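Local coordinates for protein HI1317 (Haemophilus influenzae, PDB 1JOV) that probably interconverts the alpha and beta anomers of D-glucose 6-phosphate, as a member of the glucose-6-phosphate 1-epimerase family, at residues A[216-221]-A[261-266]; A[95-100]-A[113-118]; A[188-193]-A[224-229]; A[10-15]-A[26-31]. All coordinates share one frame; numbering follows the deposited sequence.

Contact 1 (A[216-221]-A[261-266]); sequences HHHNAS and SLSVEI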
loop_
_atom_site.group_PDB
_atom_site.type_symbol
_atom_site.label_atom_id
_atom_site.label_comp_id
_atom_site.label_asym_id
_atom_site.label_seq_id
_atom_site.Cartn_x
_atom_site.Cartn_y
_atom_site.Cartn_z
ATOM N N HIS A 216 8.118 -6.591 -7.326
ATOM C CA HIS A 216 9.576 -6.360 -7.328
ATOM C C HIS A 216 9.876 -5.244 -6.317
ATOM O O HIS A 216 9.639 -4.065 -6.646
ATOM C CB HIS A 216 10.050 -5.976 -8.716
ATOM C CG HIS A 216 11.525 -6.151 -8.926
ATOM N ND1 HIS A 216 12.092 -6.243 -10.182
ATOM C CD2 HIS A 216 12.549 -6.263 -8.043
ATOM C CE1 HIS A 216 13.401 -6.396 -10.063
ATOM N NE2 HIS A 216 13.706 -6.411 -8.776
ATOM N N HIS A 217 10.339 -5.613 -5.112
ATOM C CA HIS A 217 10.607 -4.625 -4.058
ATOM C C HIS A 217 12.016 -4.000 -4.233
ATOM O O HIS A 217 12.860 -4.610 -4.876
ATOM C CB HIS A 217 10.502 -5.257 -2.687
ATOM C CG HIS A 217 9.231 -6.014 -2.474
ATOM N ND1 HIS A 217 8.126 -5.466 -1.829
ATOM C CD2 HIS A 217 8.864 -7.270 -2.853
ATOM C CE1 HIS A 217 7.164 -6.365 -1.787
ATOM N NE2 HIS A 217 7.588 -7.486 -2.398
ATOM N N HIS A 218 12.260 -2.820 -3.698
ATOM C CA HIS A 218 13.628 -2.243 -3.692
ATOM C C HIS A 218 13.946 -1.696 -2.309
ATOM O O HIS A 218 13.127 -1.025 -1.706
ATOM C CB HIS A 218 13.812 -1.137 -4.706
ATOM C CG HIS A 218 13.405 -1.650 -6.078
ATOM N ND1 HIS A 218 14.279 -2.307 -6.914
ATOM C CD2 HIS A 218 12.218 -1.571 -6.740
ATOM C CE1 HIS A 218 13.646 -2.617 -8.044
ATOM N NE2 HIS A 218 12.403 -2.169 -7.965
ATOM N N ASN A 219 15.128 -1.994 -1.831
ATOM C CA ASN A 219 15.543 -1.505 -0.511
ATOM C C ASN A 219 14.706 -1.910 0.705
ATOM O O ASN A 219 14.788 -1.236 1.722
ATOM C CB ASN A 219 15.755 0.009 -0.503
ATOM C CG ASN A 219 16.745 0.429 -1.511
ATOM O OD1 ASN A 219 17.774 -0.254 -1.711
ATOM N ND2 ASN A 219 16.484 1.545 -2.167
ATOM N N ALA A 220 13.978 -3.043 0.599
ATOM C CA ALA A 220 13.211 -3.569 1.708
ATOM C C ALA A 220 14.178 -4.315 2.624
ATOM O O ALA A 220 15.132 -4.908 2.140
ATOM C CB ALA A 220 12.088 -4.473 1.231
ATOM N N SER A 221 13.891 -4.357 3.888
ATOM C CA SER A 221 14.663 -5.187 4.783
ATOM C C SER A 221 13.732 -6.283 5.318
ATOM O O SER A 221 14.206 -7.378 5.625
ATOM C CB SER A 221 15.310 -4.370 5.906
ATOM O OG SER A 221 14.344 -3.573 6.570
ATOM N N SER A 261 15.314 5.681 0.203
ATOM C CA SER A 261 13.976 5.313 -0.166
ATOM C C SER A 261 13.680 3.832 -0.086
ATOM O O SER A 261 14.621 2.996 0.065
ATOM C CB SER A 261 13.719 5.808 -1.577
ATOM O OG SER A 261 14.656 5.166 -2.385
ATOM N N LEU A 262 12.408 3.463 -0.209
ATOM C CA LEU A 262 12.054 2.089 -0.316
ATOM C C LEU A 262 10.905 2.095 -1.309
ATOM O O LEU A 262 10.106 3.031 -1.347
ATOM C CB LEU A 262 11.755 1.453 1.038
ATOM C CG LEU A 262 10.331 1.583 1.613
ATOM C CD1 LEU A 262 10.128 0.608 2.761
ATOM C CD2 LEU A 262 10.071 3.013 2.086
ATOM N N SER A 263 10.821 1.056 -2.142
ATOM C CA SER A 263 9.752 1.055 -3.091
ATOM C C SER A 263 9.298 -0.321 -3.467
ATOM O O SER A 263 9.917 -1.315 -3.085
ATOM C CB SER A 263 10.187 1.774 -4.360
ATOM O OG SER A 263 11.229 1.073 -5.016
ATOM N N VAL A 264 8.213 -0.364 -4.237
ATOM C CA VAL A 264 7.658 -1.613 -4.762
ATOM C C VAL A 264 7.126 -1.369 -6.164
ATOM O O VAL A 264 6.550 -0.318 -6.486
ATOM C CB VAL A 264 6.557 -2.206 -3.851
ATOM C CG1 VAL A 264 5.355 -1.284 -3.797
ATOM C CG2 VAL A 264 6.164 -3.608 -4.319
ATOM N N GLU A 265 7.352 -2.355 -6.953
ATOM C CA GLU A 265 6.837 -2.363 -8.312
ATOM C C GLU A 265 5.827 -3.518 -8.410
ATOM O O GLU A 265 6.157 -4.686 -8.197
ATOM C CB GLU A 265 7.980 -2.597 -9.353
ATOM C CG GLU A 265 7.511 -2.565 -10.786
ATOM C CD GLU A 265 8.606 -2.988 -11.817
ATOM O OE1 GLU A 265 9.419 -2.115 -12.194
ATOM O OE2 GLU A 265 8.611 -4.179 -12.237
ATOM N N ILE A 266 4.575 -3.167 -8.676
ATOM C CA ILE A 266 3.418 -4.076 -8.804
ATOM C C ILE A 266 3.013 -4.323 -10.266
ATOM O O ILE A 266 2.939 -3.387 -11.073
ATOM C CB ILE A 266 2.207 -3.495 -8.016
ATOM C CG1 ILE A 266 2.679 -2.826 -6.720
ATOM C CG2 ILE A 266 1.203 -4.597 -7.714
ATOM C CD1 ILE A 266 1.571 -2.586 -5.721
HETATM O O HOH W 1 11.504 -2.505 -10.212
HETATM O O HOH W 2 13.855 2.573 -3.130
#
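The carbonyl oxygen of S263 is held by the backbone N of H218 at 2.9 Å, and CA of H217 makes a longer C-H...O approach to the same O. The return bond from S263 N to H218 O completes one hydrogen-bonded antiparallel pair. H216 and E265 form the next, where H216 N meets E265 O at 2.9 Å almost straight (172°). Between them, H217 and V264 face each other as a non-hydrogen-bonded pair. Their side chains run side by side, and a V264 chi1 of 65° sets CG2 anti to the backbone N and toward the imidazole, where it reaches H217 ND1 at 3.7 Å. That ring is fixed at both nitrogens, ND1 by T249 OG1 and NE2 by N202 OD1. On the other face of the sheet S263 OG lies at the edge of the H218 ring, 3.3 Å from CD2, while OG is hydrogen-bonded to H134 NE2. Past the end of strand 211-218, N219 ND2 makes a weak bond to S261 O, and a water joins ND2 to S261 OG. This is an interior pair of strands in the eight-stranded sheet of the galactose-mutarotase-like fold. With H217 about 7 Å from the side chain of E248, a predicted catalytic residue, its two hydrogen bonds imply an imidazole of fixed orientation close to the probable active site.

Contact 2 (A[95-100]-A[113-118]); sequences LWQLSH and ELFSDL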
loop_
_atom_site.group_PDB
_atom_site.type_symbol
_atom_site.label_atom_id
_atom_site.label_comp_id
_atom_site.label_asym_id
_atom_site.label_seq_id
_atom_site.Cartn_x
_atom_site.Cartn_y
_atom_site.Cartn_z
ATOM N N LEU A 95 -2.459 15.287 5.541
ATOM C CA LEU A 95 -2.683 15.631 4.150
ATOM C C LEU A 95 -1.300 15.868 3.534
ATOM O O LEU A 95 -0.493 16.643 4.050
ATOM C CB LEU A 95 -3.397 17.019 3.992
ATOM C CG LEU A 95 -4.861 16.747 4.151
ATOM C CD1 LEU A 95 -5.614 18.082 4.437
ATOM C CD2 LEU A 95 -5.327 16.136 2.896
ATOM N N TRP A 96 -1.102 15.233 2.405
ATOM C CA TRP A 96 0.059 15.534 1.537
ATOM C C TRP A 96 -0.368 16.456 0.368
ATOM O O TRP A 96 -1.580 16.517 0.035
ATOM C CB TRP A 96 0.596 14.230 0.994
ATOM C CG TRP A 96 1.108 13.253 2.023
ATOM C CD1 TRP A 96 0.480 12.735 3.192
ATOM C CD2 TRP A 96 2.356 12.528 1.904
ATOM N NE1 TRP A 96 1.322 11.832 3.783
ATOM C CE2 TRP A 96 2.475 11.701 3.008
ATOM C CE3 TRP A 96 3.408 12.591 0.992
ATOM C CZ2 TRP A 96 3.528 10.811 3.182
ATOM C CZ3 TRP A 96 4.531 11.734 1.155
ATOM C CH2 TRP A 96 4.608 10.883 2.299
ATOM N N GLN A 97 0.607 17.024 -0.328
ATOM C CA GLN A 97 0.320 17.838 -1.490
ATOM C C GLN A 97 0.809 17.138 -2.758
ATOM O O GLN A 97 1.803 16.456 -2.755
ATOM C CB GLN A 97 1.028 19.177 -1.373
ATOM C CG GLN A 97 0.347 20.143 -0.354
ATOM C CD GLN A 97 0.519 19.671 1.066
ATOM O OE1 GLN A 97 -0.481 19.617 1.871
ATOM N NE2 GLN A 97 1.742 19.320 1.437
ATOM N N LEU A 98 0.076 17.342 -3.868
ATOM C CA LEU A 98 0.510 16.833 -5.188
ATOM C C LEU A 98 1.506 17.888 -5.699
ATOM O O LEU A 98 1.132 19.063 -5.966
ATOM C CB LEU A 98 -0.684 16.779 -6.105
ATOM C CG LEU A 98 -0.348 16.399 -7.556
ATOM C CD1 LEU A 98 0.044 14.934 -7.703
ATOM C CD2 LEU A 98 -1.593 16.685 -8.437
ATOM N N SER A 99 2.792 17.541 -5.744
ATOM C CA SER A 99 3.801 18.523 -6.112
ATOM C C SER A 99 4.205 18.428 -7.573
ATOM O O SER A 99 4.834 19.320 -8.129
ATOM C CB SER A 99 4.999 18.261 -5.203
ATOM O OG SER A 99 5.330 16.931 -5.218
ATOM N N HIS A 100 3.886 17.328 -8.188
ATOM C CA HIS A 100 4.168 17.174 -9.603
ATOM C C HIS A 100 3.371 16.122 -10.297
ATOM O O HIS A 100 3.066 15.061 -9.778
ATOM C CB HIS A 100 5.645 16.846 -9.692
ATOM C CG HIS A 100 6.082 16.296 -10.999
ATOM N ND1 HIS A 100 6.255 17.098 -12.102
ATOM C CD2 HIS A 100 6.462 15.041 -11.375
ATOM C CE1 HIS A 100 6.714 16.368 -13.106
ATOM N NE2 HIS A 100 6.883 15.123 -12.681
ATOM N N GLU A 113 4.193 15.299 -1.636
ATOM C CA GLU A 113 5.158 15.634 -0.580
ATOM C C GLU A 113 4.409 15.870 0.771
ATOM O O GLU A 113 3.235 16.288 0.744
ATOM C CB GLU A 113 5.925 16.900 -0.936
ATOM C CG GLU A 113 6.863 16.630 -2.165
ATOM C CD GLU A 113 7.432 17.896 -2.734
ATOM O OE1 GLU A 113 6.645 18.865 -2.851
ATOM O OE2 GLU A 113 8.639 17.940 -2.985
ATOM N N LEU A 114 5.118 15.557 1.852
ATOM C CA LEU A 114 4.605 15.740 3.217
ATOM C C LEU A 114 5.516 16.763 3.891
ATOM O O LEU A 114 6.786 16.668 3.797
ATOM C CB LEU A 114 4.702 14.434 4.024
ATOM C CG LEU A 114 4.277 14.556 5.513
ATOM C CD1 LEU A 114 2.836 15.008 5.478
ATOM C CD2 LEU A 114 4.522 13.173 6.148
ATOM N N PHE A 115 4.918 17.782 4.495
ATOM C CA PHE A 115 5.677 18.863 5.148
ATOM C C PHE A 115 5.403 18.951 6.624
ATOM O O PHE A 115 4.300 18.638 7.104
ATOM C CB PHE A 115 5.356 20.207 4.504
ATOM C CG PHE A 115 5.800 20.340 3.084
ATOM C CD1 PHE A 115 7.122 20.738 2.756
ATOM C CD2 PHE A 115 4.894 20.089 2.077
ATOM C CE1 PHE A 115 7.516 20.781 1.442
ATOM C CE2 PHE A 115 5.271 20.153 0.786
ATOM C CZ PHE A 115 6.584 20.473 0.443
ATOM N N SER A 116 6.411 19.381 7.362
ATOM C CA SER A 116 6.383 19.559 8.769
ATOM C C SER A 116 5.649 20.809 9.049
ATOM O O SER A 116 5.392 21.631 8.164
ATOM C CB SER A 116 7.792 19.748 9.347
ATOM O OG SER A 116 8.317 21.017 9.004
ATOM N N ASP A 117 5.295 20.935 10.305
ATOM C CA ASP A 117 4.591 22.125 10.697
ATOM C C ASP A 117 5.467 23.376 10.617
ATOM O O ASP A 117 4.920 24.444 10.750
ATOM C CB ASP A 117 4.036 21.966 12.118
ATOM C CG ASP A 117 5.129 21.881 13.159
ATOM O OD1 ASP A 117 6.278 21.572 12.742
ATOM O OD2 ASP A 117 4.925 22.106 14.392
ATOM N N LEU A 118 6.770 23.219 10.354
ATOM C CA LEU A 118 7.715 24.326 10.209
ATOM C C LEU A 118 7.975 24.591 8.689
ATOM O O LEU A 118 8.960 25.255 8.336
ATOM C CB LEU A 118 9.012 24.098 10.977
ATOM C CG LEU A 118 8.842 24.087 12.504
ATOM C CD1 LEU A 118 10.189 23.779 13.130
ATOM C CD2 LEU A 118 8.430 25.470 12.810
HETATM O O HOH W 3 2.083 18.075 3.829
#
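W96 and L114 make the main apolar contact. CB of L114 sits over the six-membered ring of the indole, 3.6 Å from its centroid and only 7° off the ring normal, a CH-pi contact made to the face. The two methyls of L114 spread over the same indole, CD1 near NE1 and CD2 at 3.9 Å from CZ2. The indole nitrogen itself is hydrogen-bonded to A91 O, which helps to fix the rotation of the ring, and A123 and V125 of strand 121-129 also pack against W96.

Backbone bonds link the strands at one antiparallel hydrogen-bonded pair. Q97 N donates to E113 O at 2.9 Å, and E113 N returns a bond to Q97 O. These are the open ends of the beta hairpin 97-104/107-115, whose first strand is an edge of the eight-stranded sheet. Just beyond the pair, S99 and H100 both face E111 in a classic beta bulge, and S99 OG bonds weakly to E111 O.

Polar side chains and water occupy the face of Q97 and E113. Bent at its second torsion (chi2 70°), the glutamine carries NE2 to the edge of the F115 ring, in its plane, 3.3 Å from CD2; amide and ring planes are 32° apart. The same NE2 donates to a water at 2.7 Å, which in turn donates to L95 O and accepts from F115 N, bridging the two segments beyond the last backbone pair. The E113 side chain, extended beyond CG, lies alongside S99, with CG 3.4 Å from S99 OG.

Contact 3 (A[188-193]-A[224-229]); sequences SENVDC and VLWNPW
N227 O takes two donors from across the strands: V191 N at 3.1 Å and N190 ND2 at 2.8 Å, the latter a weak bond because the N-H...O angle is only 127°. Having CG anti to the backbone N (chi1 -180°) lets the N190 amide reach back to this oxygen. N227 N in turn donates to V191 O, which also receives a C-H...O approach from W226 CA at 3.2 Å. A second reciprocal pair joins C193 and L225, its bond from C193 N to L225 O nearly straight at 173°. The N227 side chain is used at both ends: OD1 accepts from W229 N, closing an Asx turn, and ND2 donates to Y241 O. The turn includes W229, whose indole lies with one face against the opposing backbone; E189 CA stands 3.5 Å from the centroid of the five-membered ring. A disulfide between C193 and C170 has been seen in this protein. In the seven-stranded antiparallel sheet, strand 191-196 lies between 169-172 and 222-227, and 222-227 pairs on its far side with 244-251, which carries the predicted catalytic E248 beside V224.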
loop_
_atom_site.group_PDB
_atom_site.type_symbol
_atom_site.label_atom_id
_atom_site.label_comp_id
_atom_site.label_asym_id
_atom_site.label_seq_id
_atom_site.Cartn_x
_atom_site.Cartn_y
_atom_site.Cartn_z
ATOM N N SER A 188 -4.814 -19.853 5.759
ATOM C CA SER A 188 -5.944 -20.616 6.231
ATOM C C SER A 188 -6.204 -20.257 7.639
ATOM O O SER A 188 -6.770 -21.053 8.380
ATOM C CB SER A 188 -5.534 -22.061 6.196
ATOM O OG SER A 188 -4.341 -22.247 6.934
ATOM N N GLU A 189 -5.780 -19.054 8.003
ATOM C CA GLU A 189 -5.924 -18.588 9.345
ATOM C C GLU A 189 -5.285 -17.215 9.463
ATOM O O GLU A 189 -4.689 -16.756 8.520
ATOM C CB GLU A 189 -5.292 -19.555 10.326
ATOM C CG GLU A 189 -3.787 -19.386 10.392
ATOM C CD GLU A 189 -3.175 -20.304 11.404
ATOM O OE1 GLU A 189 -2.848 -21.434 11.007
ATOM O OE2 GLU A 189 -3.040 -19.903 12.577
ATOM N N ASN A 190 -5.464 -16.575 10.589
ATOM C CA ASN A 190 -4.842 -15.273 10.920
ATOM C C ASN A 190 -3.345 -15.356 10.847
ATOM O O ASN A 190 -2.718 -16.112 11.615
ATOM C CB ASN A 190 -5.262 -14.797 12.281
ATOM C CG ASN A 190 -4.676 -13.488 12.673
ATOM O OD1 ASN A 190 -4.847 -13.082 13.835
ATOM N ND2 ASN A 190 -4.053 -12.765 11.715
ATOM N N VAL A 191 -2.787 -14.593 9.906
ATOM C CA VAL A 191 -1.356 -14.532 9.681
ATOM C C VAL A 191 -0.868 -13.099 9.861
ATOM O O VAL A 191 -1.498 -12.140 9.403
ATOM C CB VAL A 191 -0.952 -15.035 8.287
ATOM C CG1 VAL A 191 0.572 -14.892 7.997
ATOM C CG2 VAL A 191 -1.361 -16.496 8.017
ATOM N N ASP A 192 0.178 -12.938 10.659
ATOM C CA ASP A 192 0.764 -11.630 10.963
ATOM C C ASP A 192 2.277 -11.859 11.173
ATOM O O ASP A 192 2.768 -11.844 12.312
ATOM C CB ASP A 192 0.093 -10.913 12.144
ATOM C CG ASP A 192 0.451 -9.410 12.215
ATOM O OD1 ASP A 192 1.313 -8.988 11.421
ATOM O OD2 ASP A 192 -0.088 -8.563 12.956
ATOM N N CYS A 193 2.998 -11.998 10.070
ATOM C CA CYS A 193 4.379 -12.408 10.203
ATOM C C CYS A 193 5.394 -11.599 9.428
ATOM O O CYS A 193 5.147 -11.163 8.305
ATOM C CB CYS A 193 4.507 -13.894 9.878
ATOM S SG CYS A 193 4.505 -14.284 8.135
ATOM N N VAL A 224 6.160 -7.989 5.418
ATOM C CA VAL A 224 5.163 -8.382 6.392
ATOM C C VAL A 224 3.961 -9.036 5.657
ATOM O O VAL A 224 3.374 -8.466 4.706
ATOM C CB VAL A 224 4.710 -7.136 7.200
ATOM C CG1 VAL A 224 3.603 -7.453 8.218
ATOM C CG2 VAL A 224 5.881 -6.472 7.958
ATOM N N LEU A 225 3.593 -10.250 6.043
ATOM C CA LEU A 225 2.481 -10.907 5.360
ATOM C C LEU A 225 1.385 -10.902 6.377
ATOM O O LEU A 225 1.613 -11.352 7.502
ATOM C CB LEU A 225 2.864 -12.332 5.003
ATOM C CG LEU A 225 1.805 -13.141 4.249
ATOM C CD1 LEU A 225 1.522 -12.573 2.872
ATOM C CD2 LEU A 225 2.363 -14.596 4.133
ATOM N N TRP A 226 0.194 -10.372 6.012
ATOM C CA TRP A 226 -0.881 -10.181 7.005
ATOM C C TRP A 226 -2.309 -10.368 6.464
ATOM O O TRP A 226 -2.654 -9.823 5.444
ATOM C CB TRP A 226 -0.878 -8.785 7.577
ATOM C CG TRP A 226 -1.985 -8.486 8.538
ATOM C CD1 TRP A 226 -2.274 -9.136 9.729
ATOM C CD2 TRP A 226 -3.053 -7.532 8.348
ATOM N NE1 TRP A 226 -3.384 -8.585 10.314
ATOM C CE2 TRP A 226 -3.868 -7.577 9.499
ATOM C CE3 TRP A 226 -3.338 -6.560 7.355
ATOM C CZ2 TRP A 226 -4.990 -6.779 9.635
ATOM C CZ3 TRP A 226 -4.466 -5.755 7.495
ATOM C CH2 TRP A 226 -5.260 -5.832 8.634
ATOM N N ASN A 227 -3.145 -11.129 7.201
ATOM C CA ASN A 227 -4.586 -11.331 6.909
ATOM C C ASN A 227 -5.225 -11.539 8.273
ATOM O O ASN A 227 -4.791 -12.406 9.021
ATOM C CB ASN A 227 -4.835 -12.493 5.916
ATOM C CG ASN A 227 -6.339 -12.617 5.521
ATOM O OD1 ASN A 227 -7.184 -12.912 6.397
ATOM N ND2 ASN A 227 -6.682 -12.272 4.268
ATOM N N PRO A 228 -6.147 -10.683 8.657
ATOM C CA PRO A 228 -6.685 -10.694 10.009
ATOM C C PRO A 228 -7.631 -11.909 10.225
ATOM O O PRO A 228 -7.994 -12.227 11.369
ATOM C CB PRO A 228 -7.493 -9.387 10.070
ATOM C CG PRO A 228 -7.903 -9.125 8.657
ATOM C CD PRO A 228 -6.790 -9.656 7.828
ATOM N N TRP A 229 -8.060 -12.496 9.137
ATOM C CA TRP A 229 -8.885 -13.700 9.166
ATOM C C TRP A 229 -10.146 -13.385 10.005
ATOM O O TRP A 229 -10.963 -12.553 9.606
ATOM C CB TRP A 229 -8.037 -14.908 9.638
ATOM C CG TRP A 229 -8.688 -16.246 9.425
ATOM C CD1 TRP A 229 -9.405 -16.944 10.358
ATOM C CD2 TRP A 229 -8.701 -17.038 8.227
ATOM N NE1 TRP A 229 -9.873 -18.119 9.827
ATOM C CE2 TRP A 229 -9.423 -18.223 8.531
ATOM C CE3 TRP A 229 -8.156 -16.884 6.930
ATOM C CZ2 TRP A 229 -9.691 -19.180 7.601
ATOM C CZ3 TRP A 229 -8.379 -17.895 6.003
ATOM C CH2 TRP A 229 -9.156 -19.021 6.353
#

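Contact 4 (A[10-15]-A[26-31]); sequences TPELHL and LKHAVG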
loop_
_atom_site.group_PDB
_atom_site.type_symbol
_atom_site.label_atom_id
_atom_site.label_comp_id
_atom_site.label_asym_id
_atom_site.label_seq_id
_atom_site.Cartn_x
_atom_site.Cartn_y
_atom_site.Cartn_z
ATOM N N THR A 10 -6.215 17.909 -15.487
ATOM C CA THR A 10 -6.154 17.673 -16.955
ATOM C C THR A 10 -7.367 16.832 -17.297
ATOM O O THR A 10 -8.083 16.414 -16.384
ATOM C CB THR A 10 -4.889 16.910 -17.427
ATOM O OG1 THR A 10 -5.072 15.502 -17.181
ATOM C CG2 THR A 10 -3.649 17.413 -16.683
ATOM N N PRO A 11 -7.626 16.558 -18.578
ATOM C CA PRO A 11 -8.754 15.689 -18.949
ATOM C C PRO A 11 -8.630 14.312 -18.340
ATOM O O PRO A 11 -9.687 13.697 -18.142
ATOM C CB PRO A 11 -8.664 15.598 -20.498
ATOM C CG PRO A 11 -7.964 16.878 -20.884
ATOM C CD PRO A 11 -6.922 17.093 -19.767
ATOM N N GLU A 12 -7.404 13.878 -18.023
ATOM C CA GLU A 12 -7.192 12.547 -17.499
ATOM C C GLU A 12 -7.021 12.525 -15.966
ATOM O O GLU A 12 -7.004 11.439 -15.386
ATOM C CB GLU A 12 -5.984 11.952 -18.216
ATOM C CG GLU A 12 -6.335 11.787 -19.729
ATOM C CD GLU A 12 -5.168 11.486 -20.597
ATOM O OE1 GLU A 12 -4.142 12.161 -20.398
ATOM O OE2 GLU A 12 -5.288 10.586 -21.466
ATOM N N LEU A 13 -7.014 13.686 -15.300
ATOM C CA LEU A 13 -6.659 13.721 -13.853
ATOM C C LEU A 13 -7.556 14.689 -13.145
ATOM O O LEU A 13 -7.460 15.916 -13.385
ATOM C CB LEU A 13 -5.237 14.203 -13.674
ATOM C CG LEU A 13 -4.591 14.011 -12.322
ATOM C CD1 LEU A 13 -4.617 12.590 -11.859
ATOM C CD2 LEU A 13 -3.120 14.514 -12.454
ATOM N N HIS A 14 -8.395 14.196 -12.237
ATOM C CA HIS A 14 -9.291 15.050 -11.530
ATOM C C HIS A 14 -9.151 14.905 -10.067
ATOM O O HIS A 14 -8.762 13.851 -9.575
ATOM C CB HIS A 14 -10.783 14.758 -11.857
ATOM C CG HIS A 14 -11.113 14.772 -13.315
ATOM N ND1 HIS A 14 -11.854 15.777 -13.916
ATOM C CD2 HIS A 14 -10.820 13.883 -14.288
ATOM C CE1 HIS A 14 -11.980 15.510 -15.204
ATOM N NE2 HIS A 14 -11.379 14.358 -15.451
ATOM N N LEU A 15 -9.524 15.947 -9.354
ATOM C CA LEU A 15 -9.519 15.906 -7.882
ATOM C C LEU A 15 -10.966 15.881 -7.441
ATOM O O LEU A 15 -11.713 16.776 -7.800
ATOM C CB LEU A 15 -8.776 17.110 -7.301
ATOM C CG LEU A 15 -8.670 17.033 -5.777
ATOM C CD1 LEU A 15 -7.723 15.786 -5.439
ATOM C CD2 LEU A 15 -8.124 18.222 -5.095
ATOM N N LEU A 26 -7.270 9.237 -11.757
ATOM C CA LEU A 26 -6.559 9.160 -13.011
ATOM C C LEU A 26 -7.276 8.158 -13.959
ATOM O O LEU A 26 -7.610 7.018 -13.547
ATOM C CB LEU A 26 -5.234 8.552 -12.666
ATOM C CG LEU A 26 -4.403 8.384 -13.925
ATOM C CD1 LEU A 26 -4.042 9.708 -14.595
ATOM C CD2 LEU A 26 -3.122 7.537 -13.608
ATOM N N LYS A 27 -7.572 8.585 -15.196
ATOM C CA LYS A 27 -8.107 7.688 -16.233
ATOM C C LYS A 27 -7.317 7.908 -17.505
ATOM O O LYS A 27 -7.392 8.992 -18.105
ATOM C CB LYS A 27 -9.576 7.957 -16.506
ATOM C CG LYS A 27 -10.413 7.459 -15.381
ATOM C CD LYS A 27 -11.934 7.624 -15.694
ATOM C CE LYS A 27 -12.805 7.185 -14.507
ATOM N NZ LYS A 27 -12.259 7.647 -13.178
ATOM N N HIS A 28 -6.538 6.902 -17.863
ATOM C CA HIS A 28 -5.543 7.080 -18.907
ATOM C C HIS A 28 -5.414 5.823 -19.684
ATOM O O HIS A 28 -5.995 4.851 -19.325
ATOM C CB HIS A 28 -4.216 7.365 -18.222
ATOM C CG HIS A 28 -3.052 7.585 -19.165
ATOM N ND1 HIS A 28 -2.689 8.836 -19.569
ATOM C CD2 HIS A 28 -2.102 6.746 -19.626
ATOM C CE1 HIS A 28 -1.585 8.766 -20.303
ATOM N NE2 HIS A 28 -1.202 7.512 -20.338
ATOM N N ALA A 29 -4.735 5.906 -20.811
ATOM C CA ALA A 29 -4.524 4.679 -21.568
ATOM C C ALA A 29 -3.961 3.584 -20.700
ATOM O O ALA A 29 -4.350 2.409 -20.827
ATOM C CB ALA A 29 -3.595 4.947 -22.705
ATOM N N VAL A 30 -3.041 3.939 -19.798
ATOM C CA VAL A 30 -2.415 2.938 -18.963
ATOM C C VAL A 30 -3.356 2.313 -17.917
ATOM O O VAL A 30 -3.051 1.230 -17.340
ATOM C CB VAL A 30 -1.190 3.524 -18.300
ATOM C CG1 VAL A 30 -0.176 4.063 -19.361
ATOM C CG2 VAL A 30 -1.622 4.643 -17.442
ATOM N N GLY A 31 -4.531 2.907 -17.729
ATOM C CA GLY A 31 -5.477 2.372 -16.800
ATOM C C GLY A 31 -6.052 3.439 -15.874
ATOM O O GLY A 31 -6.031 4.616 -16.195
HETATM O O HOH W 4 -3.911 8.231 -22.451
#
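The open end of the beta hairpin 13-18/21-28, in the five-stranded antiparallel sheet near the start of the chain, is joined here by a single direct hydrogen bond. K27 N donates to E12 O at 2.9 Å, close to straight (165°). L26 CA brings a C-H...O approach to the same oxygen at 3.3 Å, leaving E12 O gripped by two neighbouring groups of the partner strand. Next to it, L13 and L26 form a non-hydrogen-bonded antiparallel pair. L26 has CG anti to the backbone N (chi1 178°), which turns its CD1 toward L13, and the CD1 methyls of the two leucines meet at 4.0 Å on the face that packs against L110 and V108 of strand 107-115.

A type I turn, T10 to L13, leads into strand 13-18, and another, H28 to G31, follows strand 21-28. In the first, T10 OG1 accepts from E12 N, an ST turn. The second carries a reciprocal pair of backbone bonds between its end residues.

The E12 side chain reaches across to the other turn. Its CB and CG run past K27 O, with CB 3.3 Å from that oxygen, and the chain stays extended beyond CG to bring the carboxylate to H28. Both carboxylate oxygens are 3.7 Å from H28 ND1, and the carboxylate and imidazole planes are 51° apart. H28 NE2 bonds weakly to V105 O. One water donates to E12 OE2 and accepts from A29 N at 3.0 Å, its oxygen poised over the centre of one face of the H28 ring.

Overall arrangement
Contacts 1 and 2 belong to the same eight-stranded sheet, contact 2 at its edge hairpin and contact 1 further in, their centres 22 Å apart. Contact 3 lies in the seven-stranded sheet, and the chain passes from one sheet to the other between strands 211-218 and 222-227. Contacts 1 and 3 lie near the probable active site: in contact 3 V224 is about 3 Å from E248 and W226 about 4 Å from H150, side chain to side chain. Contact 4, in the five-stranded sheet, comes within about 5 Å of contact 2 at the nearest atoms, and its centre is 34 Å from that of contact 3. Contacts 2 and 4 lie away from the predicted catalytic residues.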